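PDB 3OBE: sugar phosphate isomerase/epimerase from Parabacteroides distasonis, which probably works as an isomerase or epimerase on sugars or sugar phosphates, using a xylose isomerase-like TIM barrel. Local coordinates for residues D80-K83 with M84-A88; E216-V219 with Y220-V223; V230-M233 with E234-N238; M256-F259 with P260-F263; Q287-G290 with V291-A295. All blocks are in the same frame, centred on the assembly; numbering follows the deposited sequence. Where two conformers were deposited one is given.

Contact 1 (D80-K83 with M84-A88); sequences DYKK and MVDDA. With EOH (ethanol), chain G.
Residues 80-87 are one run of helix, in which Val85 N gives Tyr81 O an almost straight bond of 3.2 Å (N-H...O 175°). The N atoms of Met84, Asp86 and Asp87 bond in the same i to i-4 way to the O atoms of Asp80, Lys82 and Lys83. Two lysine-aspartate pairs, each four residues apart, decorate this backbone. Lys82 leaves the helix with CG anti to its N (chi1 -172°). It runs extended and bends only at chi4, which brings NZ to the syn lone pair of Asp86 OD2 at 2.8 Å. A water donates to Asp86 OD1 at 2.9 Å and holds Lys82 NZ weakly. Lys83 bends at chi2 and again at chi4. Its NZ meets both oxygens of Asp87, with OD1 at 2.9 Å and OD2 weakly at 3.0 Å. Elsewhere on the helix, Tyr81 CD1 lies 4.0 Å from Val85 CG2, the two side chains crossing at a slant. An ethanol oxygen sits at the edge of the Tyr81 ring, modelled doubtfully close to OH. Tyr81 and Val85 both rest on Ile92 of strand 91-95. This is an amphipathic outer helix of a TIM barrel, with i to i+4 salt bridges along it.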
loop_
_atom_site.group_PDB
_atom_site.type_symbol
_atom_site.label_atom_id
_atom_site.label_comp_id
_atom_site.label_asym_id
_atom_site.label_seq_id
_atom_site.Cartn_x
_atom_site.Cartn_y
_atom_site.Cartn_z
ATOM N N ASP A 80 -10.036 -9.752 -17.024
ATOM C CA ASP A 80 -10.795 -8.583 -17.513
ATOM C C ASP A 80 -10.287 -7.318 -16.847
ATOM O O ASP A 80 -10.262 -6.249 -17.462
ATOM C CB ASP A 80 -12.276 -8.760 -17.231
ATOM C CG ASP A 80 -12.830 -10.022 -17.882
ATOM O OD1 ASP A 80 -12.646 -10.198 -19.104
ATOM O OD2 ASP A 80 -13.410 -10.861 -17.171
ATOM N N TYR A 81 -9.909 -7.435 -15.577
ATOM C CA TYR A 81 -9.390 -6.274 -14.870
ATOM C C TYR A 81 -8.087 -5.836 -15.548
ATOM O O TYR A 81 -7.930 -4.679 -15.921
ATOM C CB TYR A 81 -9.098 -6.616 -13.424
ATOM C CG TYR A 81 -9.286 -5.508 -12.421
ATOM C CD1 TYR A 81 -9.224 -4.146 -12.773
ATOM C CD2 TYR A 81 -9.545 -5.836 -11.097
ATOM C CE1 TYR A 81 -9.421 -3.153 -11.816
ATOM C CE2 TYR A 81 -9.754 -4.864 -10.159
ATOM C CZ TYR A 81 -9.685 -3.531 -10.502
ATOM O OH TYR A 81 -9.884 -2.605 -9.498
ATOM N N LYS A 82 -7.155 -6.781 -15.687
ATOM C CA LYS A 82 -5.850 -6.492 -16.290
ATOM C C LYS A 82 -6.030 -5.870 -17.687
ATOM O O LYS A 82 -5.380 -4.888 -18.022
ATOM C CB LYS A 82 -5.014 -7.767 -16.352
ATOM C CG LYS A 82 -3.578 -7.540 -16.781
ATOM C CD LYS A 82 -2.727 -8.807 -16.726
ATOM C CE LYS A 82 -1.273 -8.470 -17.139
ATOM N NZ LYS A 82 -1.155 -8.092 -18.554
ATOM N N LYS A 83 -6.944 -6.418 -18.479
ATOM C CA LYS A 83 -7.183 -5.888 -19.841
ATOM C C LYS A 83 -7.588 -4.414 -19.866
ATOM O O LYS A 83 -7.047 -3.610 -20.643
ATOM C CB LYS A 83 -8.241 -6.736 -20.575
ATOM C CG LYS A 83 -8.696 -6.183 -21.920
ATOM C CD LYS A 83 -7.625 -6.389 -22.985
ATOM C CE LYS A 83 -8.224 -6.346 -24.423
ATOM N NZ LYS A 83 -7.464 -5.374 -25.246
HETATM N N MSE A 84 -8.562 -4.055 -19.034
HETATM C CA MSE A 84 -9.067 -2.689 -18.937
HETATM C C MSE A 84 -7.929 -1.709 -18.596
HETATM O O MSE A 84 -7.713 -0.681 -19.248
HETATM C CB MSE A 84 -10.127 -2.659 -17.822
HETATM C CG MSE A 84 -11.176 -1.600 -17.925
HETATM SE SE MSE A 84 -12.821 -2.256 -17.119
HETATM C CE MSE A 84 -12.131 -2.901 -15.502
ATOM N N VAL A 85 -7.189 -2.044 -17.547
ATOM C CA VAL A 85 -6.090 -1.170 -17.087
ATOM C C VAL A 85 -4.953 -1.096 -18.132
ATOM O O VAL A 85 -4.471 -0.031 -18.471
ATOM C CB VAL A 85 -5.629 -1.632 -15.714
ATOM C CG1 VAL A 85 -4.367 -0.877 -15.191
ATOM C CG2 VAL A 85 -6.797 -1.572 -14.717
ATOM N N ASP A 86 -4.529 -2.241 -18.650
ATOM C CA ASP A 86 -3.481 -2.283 -19.685
ATOM C C ASP A 86 -3.855 -1.443 -20.912
ATOM O O ASP A 86 -3.030 -0.689 -21.454
ATOM C CB ASP A 86 -3.242 -3.730 -20.142
ATOM C CG ASP A 86 -2.539 -4.607 -19.096
ATOM O OD1 ASP A 86 -1.988 -4.147 -18.051
ATOM O OD2 ASP A 86 -2.486 -5.820 -19.373
ATOM N N ASP A 87 -5.103 -1.543 -21.348
ATOM C CA ASP A 87 -5.581 -0.775 -22.511
ATOM C C ASP A 87 -5.491 0.747 -22.283
ATOM O O ASP A 87 -5.270 1.524 -23.229
ATOM C CB ASP A 87 -7.041 -1.141 -22.838
ATOM C CG ASP A 87 -7.194 -2.479 -23.560
ATOM O OD1 ASP A 87 -6.190 -3.076 -24.015
ATOM O OD2 ASP A 87 -8.358 -2.936 -23.651
ATOM N N ALA A 88 -5.669 1.170 -21.031
ATOM C CA ALA A 88 -5.546 2.568 -20.658
ATOM C C ALA A 88 -4.080 3.060 -20.509
ATOM O O ALA A 88 -3.845 4.252 -20.271
ATOM C CB ALA A 88 -6.333 2.825 -19.372
HETATM C C1 EOH G . -12.079 -3.255 -6.831
HETATM C C2 EOH G . -13.000 -2.243 -7.448
HETATM O O EOH G . -10.862 -3.408 -7.515
HETATM O O HOH W 1 0.594 -5.283 -17.533
#

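Contact 2 (E216-V219 with Y220-V223); sequences ELDV and YWAV
Asp218 and Trp221 lie side by side and point the same way, with carboxylate and indole planes 46° apart. Trp221 CD1 comes 3.2 Å from Asp218 CG. The Trp221 torsion chi1 of -69° sets CG beside its own N, which lays the ring alongside the aspartate. Asp218 OD1 accepts from Trp221 N at 2.9 Å. The N-H is nearly straight on (168°), but it comes from above the carboxylate plane. A water donates to Asp218 OD1 at 2.6 Å and accepts from Tyr220 N at 2.8 Å. The other oxygen, OD2, is bonded to His169 NE2, so the carboxylate is held at both ends. The two aromatic residues meet edge on face: Tyr220 CD2 stands 3.7 Å above the centre of the Trp221 ring system. Tyr220 OH bonds to Arg248. With an alanine in place of Asp218, Trp221 N and His169 NE2 would probably lose their acceptor and the indole would be freer to turn. Behind the cap, Ala222 N bonds to Asp218 O at 3.0 Å and Val223 N to Val219 O. A phosphate ion lies about 5 Å from the Trp221 side chain. Asp218 thus N-caps helix 219-224 at the C-terminal end of barrel strand 213-218, the end where TIM barrels carry their active sites.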
loop_
_atom_site.group_PDB
_atom_site.type_symbol
_atom_site.label_atom_id
_atom_site.label_comp_id
_atom_site.label_asym_id
_atom_site.label_seq_id
_atom_site.Cartn_x
_atom_site.Cartn_y
_atom_site.Cartn_z
ATOM N N GLU A 216 4.925 -1.465 3.401
ATOM C CA GLU A 216 4.415 -0.303 2.642
ATOM C C GLU A 216 4.202 0.769 3.664
ATOM O O GLU A 216 3.185 0.792 4.373
ATOM C CB GLU A 216 3.137 -0.679 1.899
ATOM C CG GLU A 216 2.461 0.449 1.068
ATOM C CD GLU A 216 1.353 -0.072 0.251
ATOM O OE1 GLU A 216 0.347 -0.445 0.849
ATOM O OE2 GLU A 216 1.432 -0.004 -1.009
ATOM N N LEU A 217 5.175 1.652 3.772
ATOM C CA LEU A 217 5.179 2.656 4.823
ATOM C C LEU A 217 4.196 3.748 4.486
ATOM O O LEU A 217 4.343 4.422 3.483
ATOM C CB LEU A 217 6.547 3.263 5.029
ATOM C CG LEU A 217 6.624 4.329 6.114
ATOM C CD1 LEU A 217 6.087 3.780 7.482
ATOM C CD2 LEU A 217 7.988 4.910 6.187
ATOM N N ASP A 218 3.199 3.877 5.344
ATOM C CA ASP A 218 2.257 5.024 5.241
ATOM C C ASP A 218 2.844 6.225 5.952
ATOM O O ASP A 218 2.868 6.286 7.172
ATOM C CB ASP A 218 0.862 4.747 5.738
ATOM C CG ASP A 218 -0.115 5.724 5.109
ATOM O OD1 ASP A 218 0.060 6.940 5.424
ATOM O OD2 ASP A 218 -0.967 5.304 4.276
ATOM N N VAL A 219 3.407 7.150 5.167
ATOM C CA VAL A 219 4.126 8.253 5.765
ATOM C C VAL A 219 3.171 9.163 6.537
ATOM O O VAL A 219 3.536 9.741 7.576
ATOM C CB VAL A 219 4.975 9.013 4.734
ATOM C CG1 VAL A 219 6.054 8.088 4.211
ATOM C CG2 VAL A 219 4.100 9.619 3.597
ATOM N N TYR A 220 1.941 9.303 6.049
ATOM C CA TYR A 220 0.955 10.175 6.711
ATOM C C TYR A 220 0.496 9.577 8.025
ATOM O O TYR A 220 0.479 10.257 9.027
ATOM C CB TYR A 220 -0.260 10.380 5.832
ATOM C CG TYR A 220 -1.355 11.180 6.452
ATOM C CD1 TYR A 220 -1.305 12.602 6.490
ATOM C CD2 TYR A 220 -2.482 10.556 6.991
ATOM C CE1 TYR A 220 -2.392 13.334 7.031
ATOM C CE2 TYR A 220 -3.514 11.295 7.529
ATOM C CZ TYR A 220 -3.467 12.661 7.540
ATOM O OH TYR A 220 -4.495 13.379 8.072
ATOM N N TRP A 221 0.112 8.304 8.022
ATOM C CA TRP A 221 -0.412 7.735 9.265
ATOM C C TRP A 221 0.734 7.567 10.285
ATOM O O TRP A 221 0.481 7.583 11.494
ATOM C CB TRP A 221 -1.131 6.409 9.004
ATOM C CG TRP A 221 -2.428 6.580 8.229
ATOM C CD1 TRP A 221 -2.719 6.035 7.005
ATOM C CD2 TRP A 221 -3.591 7.342 8.599
ATOM N NE1 TRP A 221 -3.977 6.379 6.614
ATOM C CE2 TRP A 221 -4.544 7.185 7.562
ATOM C CE3 TRP A 221 -3.937 8.117 9.712
ATOM C CZ2 TRP A 221 -5.791 7.812 7.594
ATOM C CZ3 TRP A 221 -5.173 8.727 9.729
ATOM C CH2 TRP A 221 -6.082 8.578 8.675
ATOM N N ALA A 222 1.977 7.509 9.820
ATOM C CA ALA A 222 3.126 7.554 10.729
ATOM C C ALA A 222 3.209 8.934 11.419
ATOM O O ALA A 222 3.258 9.017 12.657
ATOM C CB ALA A 222 4.419 7.257 9.976
ATOM N N VAL A 223 3.125 10.016 10.634
ATOM C CA VAL A 223 3.060 11.380 11.246
ATOM C C VAL A 223 1.868 11.548 12.208
ATOM O O VAL A 223 2.026 12.124 13.304
ATOM C CB VAL A 223 3.086 12.482 10.177
ATOM C CG1 VAL A 223 2.860 13.860 10.840
ATOM C CG2 VAL A 223 4.449 12.424 9.384
HETATM O O HOH W 2 1.071 8.393 3.581
#

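Contact 3 (V230-M233 with E234-N238); sequences VEWM and ENYPN
Glu234 N bonds to Val230 O at 2.9 Å and continues helix 229-235, a helix on the outside of the TIM barrel that ends within this contact. Glu234 OE1 forms a salt bridge with Lys265 of helix 259-269. Asn235 is the last helical residue. Its N still reaches Glu231 O at 3.0 Å, but the bond is bent to 137°, and a weak second bond goes to Trp232 O. The Asn235 amide lies alongside the Glu231 carboxylate with the two planes 69° apart. In the conformer described, one water spans them, donating to Glu231 OE2 and accepting from Asn235 ND2 at 3.1 Å. Tyr236 leaves the helical backbone angles. Its N makes only weak bonds, to Trp232 O and Met233 O. Both Trp232 and Tyr236 have CG anti to their carbonyl carbon, which sends the two rings out side by side. The rings are only 21° from parallel, but offset, with little of one lying over the other, and the centroid of the indole six-membered ring is 5.9 Å from that of the phenol ring. The touch is between Trp232 CE3 and Tyr236 CE2 at 3.8 Å. The tyrosine edge also runs past the backbone, with CD2 3.4 Å from Trp232 O. Trp232 NE1 is bonded to Gln227 OE1, which pins the far side of the indole, and Tyr236 packs on Leu205 of helix 200-207. Pro237 has no N-H to offer Met233 O. Instead its CA points a C-H at that oxygen, with Pro237 CA 3.2 Å from Met233 O.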
loop_
_atom_site.group_PDB
_atom_site.type_symbol
_atom_site.label_atom_id
_atom_site.label_comp_id
_atom_site.label_asym_id
_atom_site.label_seq_id
_atom_site.Cartn_x
_atom_site.Cartn_y
_atom_site.Cartn_z
ATOM N N VAL A 230 10.835 9.528 8.099
ATOM C CA VAL A 230 12.211 9.488 7.611
ATOM C C VAL A 230 13.086 8.682 8.578
ATOM O O VAL A 230 13.966 7.930 8.157
ATOM C CB VAL A 230 12.757 10.886 7.323
ATOM C CG1 VAL A 230 14.247 10.827 7.073
ATOM C CG2 VAL A 230 11.988 11.469 6.120
ATOM N N GLU A 231 12.796 8.810 9.873
ATOM C CA GLU A 231 13.528 8.079 10.901
ATOM C C GLU A 231 13.292 6.570 10.758
ATOM O O GLU A 231 14.236 5.777 10.881
ATOM C CB GLU A 231 13.146 8.549 12.300
ATOM C CG GLU A 231 14.097 8.046 13.346
ATOM C CD GLU A 231 13.763 8.558 14.757
ATOM O OE1 GLU A 231 12.766 9.304 14.911
ATOM O OE2 GLU A 231 14.483 8.178 15.707
ATOM N N TRP A 232 12.043 6.182 10.540
ATOM C CA TRP A 232 11.722 4.774 10.306
ATOM C C TRP A 232 12.442 4.218 9.063
ATOM O O TRP A 232 13.018 3.135 9.123
ATOM C CB TRP A 232 10.225 4.544 10.270
ATOM C CG TRP A 232 9.652 4.629 11.618
ATOM C CD1 TRP A 232 9.295 5.762 12.290
ATOM C CD2 TRP A 232 9.408 3.535 12.515
ATOM N NE1 TRP A 232 8.824 5.448 13.535
ATOM C CE2 TRP A 232 8.892 4.085 13.705
ATOM C CE3 TRP A 232 9.606 2.137 12.440
ATOM C CZ2 TRP A 232 8.531 3.287 14.800
ATOM C CZ3 TRP A 232 9.272 1.346 13.548
ATOM C CH2 TRP A 232 8.730 1.918 14.684
HETATM N N MSE A 233 12.409 4.981 7.973
HETATM C CA MSE A 233 13.085 4.616 6.725
HETATM C C MSE A 233 14.591 4.460 6.927
HETATM O O MSE A 233 15.204 3.493 6.455
HETATM C CB MSE A 233 12.738 5.648 5.631
HETATM C CG MSE A 233 11.242 5.669 5.257
HETATM SE SE MSE A 233 10.694 7.318 4.346
HETATM C CE MSE A 233 11.489 7.089 2.579
ATOM N N GLU A 234 15.196 5.379 7.683
ATOM C CA GLU A 234 16.606 5.323 7.988
ATOM C C GLU A 234 16.968 4.116 8.859
ATOM O O GLU A 234 18.047 3.545 8.715
ATOM C CB GLU A 234 17.033 6.627 8.691
ATOM C CG GLU A 234 18.446 6.699 9.018
ATOM C CD GLU A 234 19.383 6.657 7.750
ATOM O OE1 GLU A 234 18.974 6.959 6.563
ATOM O OE2 GLU A 234 20.537 6.302 7.988
ATOM N N ASN A 235 16.063 3.698 9.740
ATOM C CA ASN A 235 16.399 2.606 10.635
ATOM C C ASN A 235 16.164 1.221 10.038
ATOM O O ASN A 235 16.742 0.251 10.515
ATOM C CB ASN A 235 15.641 2.751 11.939
ATOM C CG ASN A 235 16.194 3.869 12.796
ATOM O OD1 ASN A 235 17.304 4.379 12.553
ATOM N ND2 ASN A 235 15.439 4.240 13.825
ATOM N N TYR A 236 15.321 1.139 9.017
ATOM C CA TYR A 236 14.947 -0.145 8.386
ATOM C C TYR A 236 14.968 0.010 6.873
ATOM O O TYR A 236 13.976 -0.207 6.176
ATOM C CB TYR A 236 13.563 -0.614 8.868
ATOM C CG TYR A 236 13.453 -0.720 10.352
ATOM C CD1 TYR A 236 13.803 -1.870 10.988
ATOM C CD2 TYR A 236 13.015 0.359 11.116
ATOM C CE1 TYR A 236 13.711 -1.962 12.357
ATOM C CE2 TYR A 236 12.908 0.270 12.525
ATOM C CZ TYR A 236 13.278 -0.891 13.120
ATOM O OH TYR A 236 13.177 -1.018 14.533
ATOM N N PRO A 237 16.168 0.342 6.323
ATOM C CA PRO A 237 16.206 0.839 4.952
ATOM C C PRO A 237 15.854 -0.208 3.899
ATOM O O PRO A 237 15.342 0.149 2.839
ATOM C CB PRO A 237 17.647 1.283 4.799
ATOM C CG PRO A 237 18.422 0.617 5.823
ATOM C CD PRO A 237 17.444 0.459 6.990
ATOM N N ASN A 238 16.102 -1.478 4.221
ATOM C CA ASN A 238 15.837 -2.560 3.277
ATOM C C ASN A 238 14.454 -3.143 3.448
ATOM O O ASN A 238 14.063 -4.019 2.679
ATOM C CB ASN A 238 16.885 -3.684 3.439
ATOM C CG ASN A 238 16.913 -4.282 4.847
ATOM O OD1 ASN A 238 16.749 -3.564 5.871
ATOM N ND2 ASN A 238 17.162 -5.587 4.923
HETATM O O HOH W 3 16.549 6.767 15.322
#

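Contact 4 (M256-F259 with P260-F263); sequences MMNF and PNIF
Ile262 CD1 is a bump that meets Met257 from the loop before the helix and Phe259 from its first turn. Met257 curls at chi2 and chi3 and sets CE against Ile262 CD1 at 3.7 Å. Phe259 lies beside Ile262, pointing the same way, with its CD1 4.1 Å from that methyl. Phe259 CD1 is also 4.1 Å from Phe263 CE2, the two side chains crossing at a slant. The Phe263 ring turns its edge to Phe259 O, with CD2 3.3 Å from it. Asn258 OD1 caps Asn261 N at 3.1 Å, the N-H arriving from above the amide plane. The Asn258 and Asn261 amides stack, their planes 15° apart. Pro260 fills the corner beside this cap, with CD 3.3 Å from Asn258 OD1. Its ring also packs on Phe303. A glycine in place of Pro260 would probably open a gap beside Asn258 OD1 and Phe303 and let the first helical turn flex. Ile262 N bonds to Asn258 O at 3.0 Å and Phe263 N to Phe259 O. This N-capped start of helix 259-269 sits on strand 240-245 through Phe259, Ile262 and Phe263, with helix 219-224 meeting Met257 and Ile262 and helix 287-300 meeting the two phenylalanines.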
loop_
_atom_site.group_PDB
_atom_site.type_symbol
_atom_site.label_atom_id
_atom_site.label_comp_id
_atom_site.label_asym_id
_atom_site.label_seq_id
_atom_site.Cartn_x
_atom_site.Cartn_y
_atom_site.Cartn_z
HETATM N N MSE A 256 1.522 19.765 7.070
HETATM C CA MSE A 256 1.987 18.617 7.936
HETATM C C MSE A 256 3.245 17.705 7.653
HETATM O O MSE A 256 3.916 17.327 8.612
HETATM C CB MSE A 256 0.786 17.697 8.245
HETATM C CG MSE A 256 -0.467 18.445 8.660
HETATM SE SE MSE A 256 -1.933 17.171 8.969
HETATM C CE MSE A 256 -0.803 16.046 9.960
HETATM N N MSE A 257 3.563 17.309 6.414
HETATM C CA MSE A 257 4.397 16.394 5.633
HETATM C C MSE A 257 5.533 17.171 4.954
HETATM O O MSE A 257 5.312 18.235 4.373
HETATM C CB MSE A 257 3.548 15.636 4.578
HETATM C CG MSE A 257 2.219 15.084 5.073
HETATM SE SE MSE A 257 2.539 13.885 6.528
HETATM C CE MSE A 257 3.806 12.624 5.745
ATOM N N ASN A 258 6.731 16.602 5.041
ATOM C CA ASN A 258 7.900 17.113 4.337
ATOM C C ASN A 258 8.235 16.131 3.212
ATOM O O ASN A 258 9.071 15.238 3.363
ATOM C CB ASN A 258 9.063 17.271 5.306
ATOM C CG ASN A 258 10.188 18.123 4.691
ATOM O OD1 ASN A 258 10.440 18.011 3.491
ATOM N ND2 ASN A 258 10.869 18.891 5.498
ATOM N N PHE A 259 7.528 16.266 2.103
ATOM C CA PHE A 259 7.708 15.373 0.969
ATOM C C PHE A 259 9.107 15.490 0.375
ATOM O O PHE A 259 9.664 14.478 -0.019
ATOM C CB PHE A 259 6.574 15.534 -0.046
ATOM C CG PHE A 259 5.281 14.947 0.448
ATOM C CD1 PHE A 259 5.217 13.584 0.720
ATOM C CD2 PHE A 259 4.183 15.732 0.712
ATOM C CE1 PHE A 259 4.081 12.994 1.226
ATOM C CE2 PHE A 259 3.021 15.119 1.229
ATOM C CZ PHE A 259 2.990 13.772 1.439
ATOM N N PRO A 260 9.719 16.693 0.376
ATOM C CA PRO A 260 11.099 16.721 -0.146
ATOM C C PRO A 260 12.009 15.782 0.629
ATOM O O PRO A 260 12.762 15.028 0.045
ATOM C CB PRO A 260 11.484 18.179 0.003
ATOM C CG PRO A 260 10.222 18.908 -0.256
ATOM C CD PRO A 260 9.179 18.067 0.482
ATOM N N ASN A 261 11.884 15.756 1.958
ATOM C CA ASN A 261 12.708 14.831 2.748
ATOM C C ASN A 261 12.318 13.380 2.661
ATOM O O ASN A 261 13.189 12.522 2.701
ATOM C CB ASN A 261 12.753 15.243 4.203
ATOM C CG ASN A 261 13.614 16.462 4.441
ATOM O OD1 ASN A 261 14.435 16.910 3.602
ATOM N ND2 ASN A 261 13.446 17.033 5.623
ATOM N N ILE A 262 11.012 13.101 2.594
ATOM C CA ILE A 262 10.509 11.738 2.441
ATOM C C ILE A 262 11.006 11.120 1.143
ATOM O O ILE A 262 11.553 10.002 1.147
ATOM C CB ILE A 262 8.980 11.702 2.551
ATOM C CG1 ILE A 262 8.567 11.969 4.005
ATOM C CG2 ILE A 262 8.390 10.394 2.018
ATOM C CD1 ILE A 262 7.113 12.332 4.185
ATOM N N PHE A 263 10.890 11.875 0.061
ATOM C CA PHE A 263 11.366 11.390 -1.236
ATOM C C PHE A 263 12.883 11.277 -1.307
ATOM O O PHE A 263 13.383 10.279 -1.787
ATOM C CB PHE A 263 10.806 12.253 -2.359
ATOM C CG PHE A 263 9.441 11.831 -2.784
ATOM C CD1 PHE A 263 9.238 10.757 -3.632
ATOM C CD2 PHE A 263 8.333 12.499 -2.294
ATOM C CE1 PHE A 263 7.966 10.369 -3.951
ATOM C CE2 PHE A 263 7.111 12.121 -2.630
ATOM C CZ PHE A 263 6.904 11.058 -3.450
#

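Contact 5 (Q287-G290 with V291-A295); sequences QFEG and VEKSA
Lys293 and Glu289 meet one turn apart on a helix, and the lysine can be followed outward over the glutamate. Lys293 CB lies 3.4 Å from Glu289 O, the same oxygen that accepts from Lys293 N. CG stays over that oxygen at 3.5 Å. CD passes Glu289 CG at 4.0 Å, where the two chains slant across each other. CE comes 3.5 Å from Glu289 OE2. NZ ends in a salt bridge with that oxygen. The bond is modelled very short, so its exact length is doubtful. In Glu289, CG anti to the backbone N (chi1 -179°) and an extended chain carry the carboxylate straight out from the helix, and Lys293 leans back to meet it. The helix is 287-300, the last of the TIM barrel. It packs on helix 38-48 through Phe288 and Val291, which both touch Leu45. At its start Gln287 N and Phe288 N are held by the two carboxylate oxygens of Glu33. Glu292 CG passes 3.2 Å from Phe288 O, and its OE2 goes on to a salt bridge with Arg44. Toward the buried side, Gly290 O is gripped twice by one residue. Ser294 N bonds to Gly290 O at 2.9 Å, and Ser294 OG donates to it at 2.7 Å. The two donors come from opposite faces of the carbonyl plane. The serine torsion chi1 of -62° lays OG back beside its own N, within reach of the preceding turn. Ser294 OG is also bonded to Ile251 N.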
loop_
_atom_site.group_PDB
_atom_site.type_symbol
_atom_site.label_atom_id
_atom_site.label_comp_id
_atom_site.label_asym_id
_atom_site.label_seq_id
_atom_site.Cartn_x
_atom_site.Cartn_y
_atom_site.Cartn_z
ATOM N N GLN A 287 -13.212 13.255 -5.584
ATOM C CA GLN A 287 -11.946 12.554 -5.424
ATOM C C GLN A 287 -11.080 12.695 -6.653
ATOM O O GLN A 287 -9.856 12.833 -6.510
ATOM C CB GLN A 287 -12.183 11.085 -5.070
ATOM C CG GLN A 287 -12.859 10.909 -3.699
ATOM C CD GLN A 287 -12.026 11.495 -2.587
ATOM O OE1 GLN A 287 -12.296 12.596 -2.121
ATOM N NE2 GLN A 287 -11.012 10.771 -2.152
ATOM N N PHE A 288 -11.684 12.697 -7.843
ATOM C CA PHE A 288 -10.856 12.890 -9.066
ATOM C C PHE A 288 -10.055 14.162 -8.997
ATOM O O PHE A 288 -8.891 14.166 -9.364
ATOM C CB PHE A 288 -11.653 12.828 -10.354
ATOM C CG PHE A 288 -11.512 11.525 -11.057
ATOM C CD1 PHE A 288 -10.320 11.186 -11.660
ATOM C CD2 PHE A 288 -12.553 10.623 -11.089
ATOM C CE1 PHE A 288 -10.184 9.980 -12.312
ATOM C CE2 PHE A 288 -12.403 9.392 -11.732
ATOM C CZ PHE A 288 -11.211 9.100 -12.345
ATOM N N GLU A 289 -10.676 15.250 -8.560
ATOM C CA GLU A 289 -9.950 16.509 -8.428
ATOM C C GLU A 289 -8.741 16.386 -7.553
ATOM O O GLU A 289 -7.653 16.810 -7.920
ATOM C CB GLU A 289 -10.854 17.628 -7.930
ATOM C CG GLU A 289 -10.055 18.954 -7.839
ATOM C CD GLU A 289 -10.812 20.109 -7.265
ATOM O OE1 GLU A 289 -12.028 19.974 -7.008
ATOM O OE2 GLU A 289 -10.125 21.154 -7.019
ATOM N N GLY A 290 -8.920 15.787 -6.389
ATOM C CA GLY A 290 -7.818 15.642 -5.413
ATOM C C GLY A 290 -6.718 14.751 -5.945
ATOM O O GLY A 290 -5.537 15.064 -5.810
ATOM N N VAL A 291 -7.131 13.724 -6.677
ATOM C CA VAL A 291 -6.188 12.785 -7.282
ATOM C C VAL A 291 -5.410 13.458 -8.425
ATOM O O VAL A 291 -4.209 13.298 -8.549
ATOM C CB VAL A 291 -6.957 11.508 -7.730
ATOM C CG1 VAL A 291 -6.190 10.757 -8.741
ATOM C CG2 VAL A 291 -7.318 10.670 -6.455
ATOM N N GLU A 292 -6.098 14.253 -9.223
ATOM C CA GLU A 292 -5.453 14.985 -10.324
ATOM C C GLU A 292 -4.482 16.061 -9.822
ATOM O O GLU A 292 -3.370 16.167 -10.339
ATOM C CB GLU A 292 -6.525 15.590 -11.201
ATOM C CG GLU A 292 -7.204 14.538 -12.036
ATOM C CD GLU A 292 -8.286 15.076 -12.923
ATOM O OE1 GLU A 292 -9.026 16.015 -12.505
ATOM O OE2 GLU A 292 -8.397 14.560 -14.061
ATOM N N LYS A 293 -4.898 16.818 -8.826
ATOM C CA LYS A 293 -4.078 17.864 -8.233
ATOM C C LYS A 293 -2.868 17.286 -7.493
ATOM O O LYS A 293 -1.783 17.879 -7.522
ATOM C CB LYS A 293 -4.897 18.781 -7.332
ATOM C CG LYS A 293 -5.729 19.753 -8.215
ATOM C CD LYS A 293 -6.517 20.737 -7.462
ATOM C CE LYS A 293 -6.972 21.808 -8.470
ATOM N NZ LYS A 293 -8.261 22.321 -8.193
ATOM N N SER A 294 -3.029 16.116 -6.895
ATOM C CA SER A 294 -1.925 15.369 -6.259
ATOM C C SER A 294 -0.908 14.985 -7.302
ATOM O O SER A 294 0.322 15.209 -7.134
ATOM C CB SER A 294 -2.438 14.152 -5.490
ATOM O OG SER A 294 -3.305 14.561 -4.441
ATOM N N ALA A 295 -1.408 14.478 -8.419
ATOM C CA ALA A 295 -0.539 14.096 -9.537
ATOM C C ALA A 295 0.217 15.320 -10.017
ATOM O O ALA A 295 1.413 15.208 -10.277
ATOM C CB ALA A 295 -1.342 13.442 -10.705
#

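Overall arrangement
Contact 2 is the buried one and lies nearest the middle of the chain. Contacts 1, 3, 4 and 5 are partly buried on the outer helices. Contacts 2, 3 and 4 pack together: Leu217 CD2 is 3.5 Å from Met233 CG, and Val223 CG2 is 3.7 Å from Met257 CE. Contacts 1 and 5 touch none of the others, and the centres of contacts 1 and 3 are about 35 Å apart. The chemistry follows position. Contacts 2 and 4 cap helix starts, with a carboxylate and an amide respectively. Contact 3 is a helix end where the backbone bonds weaken, with offset rings beside it. Contacts 1 and 5 carry lysine-acid salt bridges on outward helix faces.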